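Local coordinates for hypothetical signal peptide protein (Sinorhizobium meliloti, PDB 3PJY) that is of unknown function but belongs to the DUF192 family and has been tentatively described as a transcription regulator, at residues V10-A15 with L116-G121; G36-R41 with W62-Y67; L73-D78 with V102-E107. All blocks are in the same frame, centred on the assembly; numbering follows the deposited sequence.

Contact 1: V10-A15 with L116-G121; sequences VRLITA and LGVSPG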
loop_
_atom_site.group_PDB
_atom_site.type_symbol
_atom_site.label_atom_id
_atom_site.label_comp_id
_atom_site.label_asym_id
_atom_site.label_seq_id
_atom_site.Cartn_x
_atom_site.Cartn_y
_atom_site.Cartn_z
ATOM N N VAL B 10 2.904 4.719 3.261
ATOM C CA VAL B 10 3.782 5.214 2.224
ATOM C C VAL B 10 3.843 4.126 1.149
ATOM O O VAL B 10 3.412 2.976 1.341
ATOM C CB VAL B 10 5.172 5.562 2.749
ATOM C CG1 VAL B 10 5.050 6.654 3.795
ATOM C CG2 VAL B 10 5.888 4.326 3.309
ATOM N N ARG B 11 4.427 4.482 0.027
ATOM C CA ARG B 11 4.634 3.496 -1.012
ATOM C C ARG B 11 5.930 3.673 -1.723
ATOM O O ARG B 11 6.417 4.798 -1.913
ATOM C CB ARG B 11 3.519 3.487 -1.997
ATOM C CG ARG B 11 3.324 4.734 -2.782
ATOM C CD ARG B 11 1.885 4.764 -3.367
ATOM N NE ARG B 11 1.722 5.858 -4.351
ATOM C CZ ARG B 11 1.715 5.728 -5.692
ATOM N NH1 ARG B 11 1.819 4.531 -6.298
ATOM N NH2 ARG B 11 1.569 6.814 -6.460
ATOM N N LEU B 12 6.511 2.539 -2.046
ATOM C CA LEU B 12 7.690 2.481 -2.901
ATOM C C LEU B 12 7.250 2.233 -4.322
ATOM O O LEU B 12 6.397 1.377 -4.560
ATOM C CB LEU B 12 8.640 1.373 -2.431
ATOM C CG LEU B 12 9.382 1.570 -1.130
ATOM C CD1 LEU B 12 10.043 0.285 -0.593
ATOM C CD2 LEU B 12 10.456 2.660 -1.328
ATOM N N ILE B 13 7.766 3.058 -5.246
ATOM C CA ILE B 13 7.412 2.984 -6.657
ATOM C C ILE B 13 8.714 2.711 -7.397
ATOM O O ILE B 13 9.681 3.480 -7.280
ATOM C CB ILE B 13 6.781 4.247 -7.197
ATOM C CG1 ILE B 13 5.573 4.637 -6.296
ATOM C CG2 ILE B 13 6.342 4.016 -8.657
ATOM C CD1 ILE B 13 5.229 6.124 -6.336
ATOM N N THR B 14 8.751 1.639 -8.173
ATOM C CA THR B 14 9.990 1.267 -8.851
ATOM C C THR B 14 9.989 1.756 -10.277
ATOM O O THR B 14 8.968 2.199 -10.850
ATOM C CB THR B 14 10.192 -0.271 -8.821
ATOM O OG1 THR B 14 9.223 -0.902 -9.657
ATOM C CG2 THR B 14 10.107 -0.790 -7.379
ATOM N N ALA B 15 11.152 1.631 -10.919
ATOM C CA ALA B 15 11.299 2.030 -12.297
ATOM C C ALA B 15 10.356 1.331 -13.253
ATOM O O ALA B 15 9.981 1.903 -14.286
ATOM C CB ALA B 15 12.802 1.795 -12.772
ATOM N N LEU B 116 11.030 -6.701 -2.776
ATOM C CA LEU B 116 10.173 -5.712 -3.462
ATOM C C LEU B 116 10.726 -5.269 -4.823
ATOM O O LEU B 116 10.053 -4.517 -5.522
ATOM C CB LEU B 116 9.900 -4.534 -2.544
ATOM C CG LEU B 116 9.177 -4.835 -1.220
ATOM C CD1 LEU B 116 8.956 -3.491 -0.462
ATOM C CD2 LEU B 116 7.868 -5.583 -1.470
ATOM N N GLY B 117 11.918 -5.733 -5.170
ATOM C CA GLY B 117 12.555 -5.368 -6.444
ATOM C C GLY B 117 12.871 -3.885 -6.543
ATOM O O GLY B 117 12.672 -3.255 -7.593
ATOM N N VAL B 118 13.323 -3.329 -5.429
ATOM C CA VAL B 118 13.688 -1.919 -5.323
ATOM C C VAL B 118 15.154 -1.689 -5.610
ATOM O O VAL B 118 15.989 -2.522 -5.303
ATOM C CB VAL B 118 13.282 -1.423 -3.917
ATOM C CG1 VAL B 118 13.815 0.022 -3.645
ATOM C CG2 VAL B 118 11.794 -1.445 -3.800
ATOM N N SER B 119 15.457 -0.563 -6.277
ATOM C CA SER B 119 16.806 -0.182 -6.671
ATOM C C SER B 119 17.014 1.294 -6.378
ATOM O O SER B 119 16.083 2.044 -6.325
ATOM C CB SER B 119 17.014 -0.331 -8.196
ATOM O OG SER B 119 16.552 -1.572 -8.721
ATOM N N PRO B 120 18.264 1.745 -6.254
ATOM C CA PRO B 120 18.509 3.170 -6.258
ATOM C C PRO B 120 17.887 3.831 -7.462
ATOM O O PRO B 120 17.918 3.267 -8.582
ATOM C CB PRO B 120 20.041 3.253 -6.283
ATOM C CG PRO B 120 20.471 1.980 -5.714
ATOM C CD PRO B 120 19.513 0.961 -6.270
ATOM N N GLY B 121 17.318 5.010 -7.247
ATOM C CA GLY B 121 16.617 5.737 -8.256
ATOM C C GLY B 121 15.119 5.529 -8.216
ATOM O O GLY B 121 14.366 6.332 -8.799
HETATM O O HOH W 1 10.662 -3.398 -9.657
#

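Contact 2: G36-R41 with W62-Y67; sequences GLMYRR and WMKNTY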
loop_
_atom_site.group_PDB
_atom_site.type_symbol
_atom_site.label_atom_id
_atom_site.label_comp_id
_atom_site.label_asym_id
_atom_site.label_seq_id
_atom_site.Cartn_x
_atom_site.Cartn_y
_atom_site.Cartn_z
ATOM N N GLY B 36 15.743 4.837 17.189
ATOM C CA GLY B 36 15.485 4.016 16.033
ATOM C C GLY B 36 14.683 2.766 16.402
ATOM O O GLY B 36 13.683 2.844 17.102
ATOM N N LEU B 37 15.121 1.621 15.909
ATOM C CA LEU B 37 14.491 0.333 16.158
ATOM C C LEU B 37 15.290 -0.470 17.201
ATOM O O LEU B 37 15.155 -1.706 17.281
ATOM C CB LEU B 37 14.368 -0.433 14.836
ATOM C CG LEU B 37 13.415 0.216 13.850
ATOM C CD1 LEU B 37 13.564 -0.441 12.448
ATOM C CD2 LEU B 37 11.934 0.043 14.315
HETATM N N MSE B 38 16.029 0.234 18.042
HETATM C CA MSE B 38 16.780 -0.428 19.109
HETATM C C MSE B 38 15.864 -1.305 19.922
HETATM O O MSE B 38 14.715 -0.950 20.180
HETATM C CB MSE B 38 17.429 0.590 20.071
HETATM C CG MSE B 38 18.605 1.355 19.496
HETATM SE SE MSE B 38 19.295 2.497 20.871
HETATM C CE MSE B 38 20.789 3.270 19.884
ATOM N N TYR B 39 16.405 -2.442 20.332
ATOM C CA TYR B 39 15.760 -3.407 21.236
ATOM C C TYR B 39 14.561 -4.165 20.702
ATOM O O TYR B 39 14.251 -5.193 21.253
ATOM C CB TYR B 39 15.428 -2.789 22.601
ATOM C CG TYR B 39 16.662 -2.247 23.278
ATOM C CD1 TYR B 39 17.594 -3.103 23.797
ATOM C CD2 TYR B 39 16.873 -0.891 23.396
ATOM C CE1 TYR B 39 18.734 -2.627 24.421
ATOM C CE2 TYR B 39 18.023 -0.414 24.032
ATOM C CZ TYR B 39 18.925 -1.277 24.519
ATOM O OH TYR B 39 20.077 -0.844 25.139
ATOM N N ARG B 40 13.908 -3.712 19.636
ATOM C CA ARG B 40 12.778 -4.439 19.076
ATOM C C ARG B 40 13.195 -5.810 18.623
ATOM O O ARG B 40 14.295 -5.992 18.045
ATOM C CB ARG B 40 12.186 -3.663 17.929
ATOM C CG ARG B 40 11.623 -2.369 18.449
ATOM C CD ARG B 40 10.685 -1.826 17.494
ATOM N NE ARG B 40 10.331 -0.460 17.833
ATOM C CZ ARG B 40 9.414 0.204 17.139
ATOM N NH1 ARG B 40 8.815 -0.405 16.141
ATOM N NH2 ARG B 40 9.116 1.446 17.469
ATOM N N ARG B 41 12.342 -6.793 18.886
ATOM C CA ARG B 41 12.683 -8.163 18.519
ATOM C C ARG B 41 11.965 -8.624 17.249
ATOM O O ARG B 41 12.342 -9.616 16.615
ATOM C CB ARG B 41 12.424 -9.112 19.701
ATOM C CG ARG B 41 13.041 -8.637 21.031
ATOM C CD ARG B 41 14.569 -8.395 20.964
ATOM N NE ARG B 41 15.223 -8.803 22.204
ATOM C CZ ARG B 41 15.612 -8.007 23.200
ATOM N NH1 ARG B 41 16.170 -8.570 24.244
ATOM N NH2 ARG B 41 15.433 -6.686 23.190
ATOM N N TRP B 62 23.631 3.765 12.360
ATOM C CA TRP B 62 24.287 2.557 12.886
ATOM C C TRP B 62 23.287 1.580 13.461
ATOM O O TRP B 62 22.066 1.835 13.469
ATOM C CB TRP B 62 25.402 2.927 13.883
ATOM C CG TRP B 62 24.963 3.561 15.208
ATOM C CD1 TRP B 62 23.703 3.870 15.598
ATOM C CD2 TRP B 62 25.823 4.005 16.276
ATOM N NE1 TRP B 62 23.710 4.467 16.851
ATOM C CE2 TRP B 62 25.003 4.577 17.265
ATOM C CE3 TRP B 62 27.194 3.982 16.474
ATOM C CZ2 TRP B 62 25.521 5.093 18.470
ATOM C CZ3 TRP B 62 27.712 4.511 17.671
ATOM C CH2 TRP B 62 26.881 5.061 18.637
HETATM N N MSE B 63 23.809 0.464 13.971
HETATM C CA MSE B 63 23.010 -0.648 14.467
HETATM C C MSE B 63 23.194 -0.923 15.956
HETATM O O MSE B 63 22.873 -1.995 16.453
HETATM C CB MSE B 63 23.252 -1.900 13.633
HETATM C CG MSE B 63 22.851 -1.753 12.172
HETATM SE SE MSE B 63 20.961 -1.728 11.946
HETATM C CE MSE B 63 20.755 -3.567 12.174
ATOM N N LYS B 64 23.687 0.080 16.657
ATOM C CA LYS B 64 23.851 -0.035 18.094
ATOM C C LYS B 64 22.520 -0.402 18.757
ATOM O O LYS B 64 21.467 0.186 18.459
ATOM C CB LYS B 64 24.338 1.273 18.669
ATOM C CG LYS B 64 24.688 1.133 20.148
ATOM C CD LYS B 64 25.123 2.421 20.736
ATOM C CE LYS B 64 25.626 2.188 22.159
ATOM N NZ LYS B 64 25.661 3.466 22.838
ATOM N N ASN B 65 22.605 -1.447 19.570
ATOM C CA ASN B 65 21.453 -1.994 20.309
ATOM C C ASN B 65 20.304 -2.486 19.444
ATOM O O ASN B 65 19.172 -2.684 19.937
ATOM C CB ASN B 65 20.911 -0.980 21.333
ATOM C CG ASN B 65 21.929 -0.586 22.379
ATOM O OD1 ASN B 65 22.767 -1.405 22.774
ATOM N ND2 ASN B 65 21.878 0.659 22.818
ATOM N N THR B 66 20.554 -2.665 18.145
ATOM C CA THR B 66 19.499 -3.077 17.205
ATOM C C THR B 66 19.657 -4.556 16.933
ATOM O O THR B 66 20.728 -5.024 16.485
ATOM C CB THR B 66 19.548 -2.265 15.925
ATOM O OG1 THR B 66 19.341 -0.876 16.245
ATOM C CG2 THR B 66 18.476 -2.680 14.963
ATOM N N TYR B 67 18.603 -5.330 17.243
ATOM C CA TYR B 67 18.587 -6.781 17.122
ATOM C C TYR B 67 18.125 -7.276 15.746
ATOM O O TYR B 67 18.538 -8.344 15.296
ATOM C CB TYR B 67 17.685 -7.376 18.199
ATOM C CG TYR B 67 18.217 -7.281 19.621
ATOM C CD1 TYR B 67 18.337 -6.085 20.241
ATOM C CD2 TYR B 67 18.609 -8.434 20.328
ATOM C CE1 TYR B 67 18.845 -5.968 21.542
ATOM C CE2 TYR B 67 19.089 -8.325 21.669
ATOM C CZ TYR B 67 19.196 -7.070 22.236
ATOM O OH TYR B 67 19.659 -6.867 23.513
HETATM O O HOH W 2 16.056 -4.295 17.020
#

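Contact 3: L73-D78 with V102-E107; sequences LFIASD and VAYVLE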
loop_
_atom_site.group_PDB
_atom_site.type_symbol
_atom_site.label_atom_id
_atom_site.label_comp_id
_atom_site.label_asym_id
_atom_site.label_seq_id
_atom_site.Cartn_x
_atom_site.Cartn_y
_atom_site.Cartn_z
ATOM N N LEU B 73 17.481 2.636 3.420
ATOM C CA LEU B 73 17.322 3.371 2.176
ATOM C C LEU B 73 17.494 4.869 2.502
ATOM O O LEU B 73 16.796 5.386 3.354
ATOM C CB LEU B 73 15.967 3.135 1.520
ATOM C CG LEU B 73 15.591 1.702 1.127
ATOM C CD1 LEU B 73 15.293 0.801 2.328
ATOM C CD2 LEU B 73 14.341 1.748 0.254
ATOM N N PHE B 74 18.452 5.511 1.839
ATOM C CA PHE B 74 18.780 6.939 2.016
ATOM C C PHE B 74 18.066 7.720 0.949
ATOM O O PHE B 74 18.267 7.449 -0.228
ATOM C CB PHE B 74 20.288 7.078 1.906
ATOM C CG PHE B 74 21.027 6.433 3.059
ATOM C CD1 PHE B 74 21.267 7.146 4.226
ATOM C CD2 PHE B 74 21.484 5.157 2.980
ATOM C CE1 PHE B 74 21.940 6.578 5.275
ATOM C CE2 PHE B 74 22.139 4.574 4.050
ATOM C CZ PHE B 74 22.354 5.298 5.208
ATOM N N ILE B 75 17.216 8.654 1.339
ATOM C CA ILE B 75 16.196 9.204 0.486
ATOM C C ILE B 75 16.253 10.719 0.416
ATOM O O ILE B 75 16.317 11.396 1.452
ATOM C CB ILE B 75 14.782 8.724 0.944
ATOM C CG1 ILE B 75 14.700 7.169 0.851
ATOM C CG2 ILE B 75 13.663 9.374 0.136
ATOM C CD1 ILE B 75 13.448 6.599 1.548
ATOM N N ALA B 76 16.184 11.242 -0.794
ATOM C CA ALA B 76 16.208 12.702 -1.001
ATOM C C ALA B 76 14.875 13.338 -0.617
ATOM O O ALA B 76 13.876 12.658 -0.458
ATOM C CB ALA B 76 16.548 12.988 -2.464
ATOM N N SER B 77 14.832 14.679 -0.512
ATOM C CA SER B 77 13.572 15.343 -0.162
ATOM C C SER B 77 12.411 15.103 -1.132
ATOM O O SER B 77 11.240 15.181 -0.726
ATOM C CB SER B 77 13.765 16.877 -0.001
ATOM O OG SER B 77 14.296 17.387 -1.173
ATOM N N ASP B 78 12.730 14.816 -2.387
ATOM C CA ASP B 78 11.704 14.545 -3.390
ATOM C C ASP B 78 11.283 13.063 -3.417
ATOM O O ASP B 78 10.476 12.641 -4.267
ATOM C CB ASP B 78 12.151 15.010 -4.773
ATOM C CG ASP B 78 13.292 14.194 -5.356
ATOM O OD1 ASP B 78 13.796 13.223 -4.749
ATOM O OD2 ASP B 78 13.718 14.522 -6.493
ATOM N N VAL B 102 20.866 13.914 2.256
ATOM C CA VAL B 102 19.547 13.310 2.121
ATOM C C VAL B 102 18.606 13.927 3.150
ATOM O O VAL B 102 19.041 14.690 4.027
ATOM C CB VAL B 102 19.595 11.760 2.338
ATOM C CG1 VAL B 102 20.429 11.096 1.180
ATOM C CG2 VAL B 102 20.138 11.360 3.727
ATOM N N ALA B 103 17.315 13.607 3.029
ATOM C CA ALA B 103 16.286 14.159 3.896
ATOM C C ALA B 103 15.628 13.118 4.801
ATOM O O ALA B 103 15.019 13.458 5.803
ATOM C CB ALA B 103 15.200 14.844 3.047
ATOM N N TYR B 104 15.702 11.848 4.407
ATOM C CA TYR B 104 15.055 10.739 5.119
ATOM C C TYR B 104 15.904 9.503 5.040
ATOM O O TYR B 104 16.705 9.326 4.094
ATOM C CB TYR B 104 13.699 10.383 4.527
ATOM C CG TYR B 104 12.711 11.499 4.387
ATOM C CD1 TYR B 104 12.663 12.234 3.206
ATOM C CD2 TYR B 104 11.804 11.785 5.390
ATOM C CE1 TYR B 104 11.780 13.220 3.032
ATOM C CE2 TYR B 104 10.880 12.817 5.221
ATOM C CZ TYR B 104 10.919 13.542 4.058
ATOM O OH TYR B 104 10.005 14.537 3.862
ATOM N N VAL B 105 15.713 8.608 5.995
ATOM C CA VAL B 105 16.186 7.234 5.893
ATOM C C VAL B 105 14.986 6.336 6.206
ATOM O O VAL B 105 14.240 6.579 7.163
ATOM C CB VAL B 105 17.340 6.920 6.814
ATOM C CG1 VAL B 105 17.624 5.414 6.951
ATOM C CG2 VAL B 105 18.640 7.647 6.338
ATOM N N LEU B 106 14.785 5.321 5.373
ATOM C CA LEU B 106 13.773 4.268 5.636
ATOM C C LEU B 106 14.501 3.012 6.076
ATOM O O LEU B 106 15.358 2.507 5.340
ATOM C CB LEU B 106 12.920 4.018 4.379
ATOM C CG LEU B 106 11.850 2.956 4.487
ATOM C CD1 LEU B 106 10.852 3.236 5.592
ATOM C CD2 LEU B 106 11.171 2.825 3.132
ATOM N N GLU B 107 14.150 2.515 7.263
ATOM C CA GLU B 107 14.635 1.220 7.709
ATOM C C GLU B 107 13.539 0.165 7.581
ATOM O O GLU B 107 12.422 0.356 8.041
ATOM C CB GLU B 107 15.128 1.262 9.140
ATOM C CG GLU B 107 16.442 1.964 9.288
ATOM C CD GLU B 107 16.995 1.988 10.694
ATOM O OE1 GLU B 107 16.322 1.699 11.695
ATOM O OE2 GLU B 107 18.185 2.348 10.813
HETATM O O HOH W 3 10.202 15.921 1.615
#

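Contact 1: V10-A15 with L116-G121
Leu12, near the end of strand 6-13, and Thr14, in the loop just after it, pack against the loop that leaves helix 112-116 through a Schellman motif, in which Gly117 takes the positive phi (64°) that ends the helix. The contact is mainly apolar. CD1 of Leu12 touches residues before and after Gly117, 3.9 Å from Leu116 CD1 and 4.0 Å from Val118 CG2, and the leucine crosses each of these side chains at about a right angle. With Val118 CG2 anti to its own carbonyl carbon, beside the backbone N, this methyl touches both Leu12 CD1 and the methyl of Thr14, with 4.0 Å between Thr14 CG2 and Val118 CG2. Ile81 of strand 81-88 also touches Leu12 and Val118, which joins the loop to the other end of the mixed sheet.

No direct hydrogen bond links the two segments, and the polar part runs through water. Thr14 OG1 lies between the backbone N and the carbonyl carbon (chi1 69°), which sends CG2 toward the loop, while OG1 is also hydrogen-bonded to Ser16. One water sits 2.9 Å from Thr14 OG1 and donates to Gly117 O, and the same carbonyl oxygen lies 3.6 Å from Thr14 CG2.

Contact 2: G36-R41 with W62-Y67
Tyr67, Met38 and Asn65 lose the most surface where 36-41 meets 62-67. In the conformer described here, one of two, the Arg41 guanidinium lies flat over one face of the Tyr67 ring, with planes 5° apart and Arg41 CZ 3.9 Å from the ring centroid, a stacked cation-pi pair. Arg41 bends at chi2 (-57°) to fold back over the ring, and a bond of 2.7 Å from Arg41 NH2 to a lone pair of Tyr39 O holds the group in this conformer. Replacing Tyr67 with an alanine would probably leave the guanidinium of this conformer without its aromatic bed and uncover the flank of Tyr39, whose CD1 lies 3.9 Å from Tyr67 CE1.

The selenomethionine Met38 extends along the opposite turn: its CG is 3.3 Å from Lys64 O, and its SE lies 3.7 Å from Asn65 ND2. Asn65 CB sits over one face of the Tyr39 ring in a CH-pi contact, the side-chain amide turned 21° from the ring plane, while the backbone O of Asn65 accepts from Tyr39 N at 2.8 Å. A water bridges the two backbones, donating to Leu37 O and Arg40 O and accepting from Tyr67 N. The arrangement is a pairing of two type II beta turns, Leu37 to Arg40 and Met63 to Thr66.

Contact 3: L73-D78 with V102-E107
The Phe74 ring meets Val102 and Val105 across the strand pair: Val102 CG2 comes at its edge, near the ring plane, while Val105 CG2 approaches obliquely, 3.4 Å from Phe74 CD1. Phe74 and Val105 lie side by side, pointing the same way, and Met61 touches both. The second ring, Tyr104, is met edge-on by Ala76 O, 3.9 Å from Tyr104 CD1. The Tyr104 OH is 2.6 Å from a water that donates to Ser77 O, linking the hydroxyl through water to the loop after strand 70-75.

The backbones form an antiparallel ladder. Leu73 with Leu106 and Ile75 with Tyr104 are hydrogen-bonded pairs, and Phe74 with Val105 is the non-hydrogen-bonded pair between them. Leu73 N donates to Leu106 O and Leu106 N donates back to Leu73 O, each at 2.9 Å, both donors in the carbonyl plane. At the next hydrogen-bonded pair the regular pattern breaks: Ala103 and Tyr104 both face Ile75, a classic beta bulge, and Ile75 O accepts from Ala103 N at 2.9 Å and from Tyr104 N at 3.1 Å. The chain turns a corner at Ala103, whose CB rests 3.6 Å from Ser77 N.

On the face that carries Leu73, Ile75, Tyr104 and Leu106, the Ile75 side chain slants across to its diagonal neighbour: CG1 is anti to the carbonyl carbon (chi1 -61°), and Ile75 CD1 ends 3.9 Å from Leu106 CB. Ile81 touches Leu73 and Ile75 on this side. The chemistry implies a join held by backbone bonds and apolar packing, with two N-H groups gripping the single oxygen of Ile75 where the partner chain turns its corner at Ala103.

From the N terminus, strand 6-13 supplies the first half of contact 1, whose loop closes only after helix 112-116, about a hundred residues later. Contacts 2 and 3 are nested inside that loop, in series. Contact 2 joins the turn after helix 30-35 to the one before strand 70-75, closing a loop of twenty residues that holds strand 47-53 and short strands; contact 3 pairs strand 70-75 with 102-109, closing the next, which holds strand 81-88. Contacts 1 and 3 touch through Leu73 CD2, which packs on Leu12 and Val118, so strand 70-75 meets strand 6-13 and the loop before strand 123-126. Contact 2 lies across the chain's centre from both, yet Leu37 packs against Glu107 of contact 3.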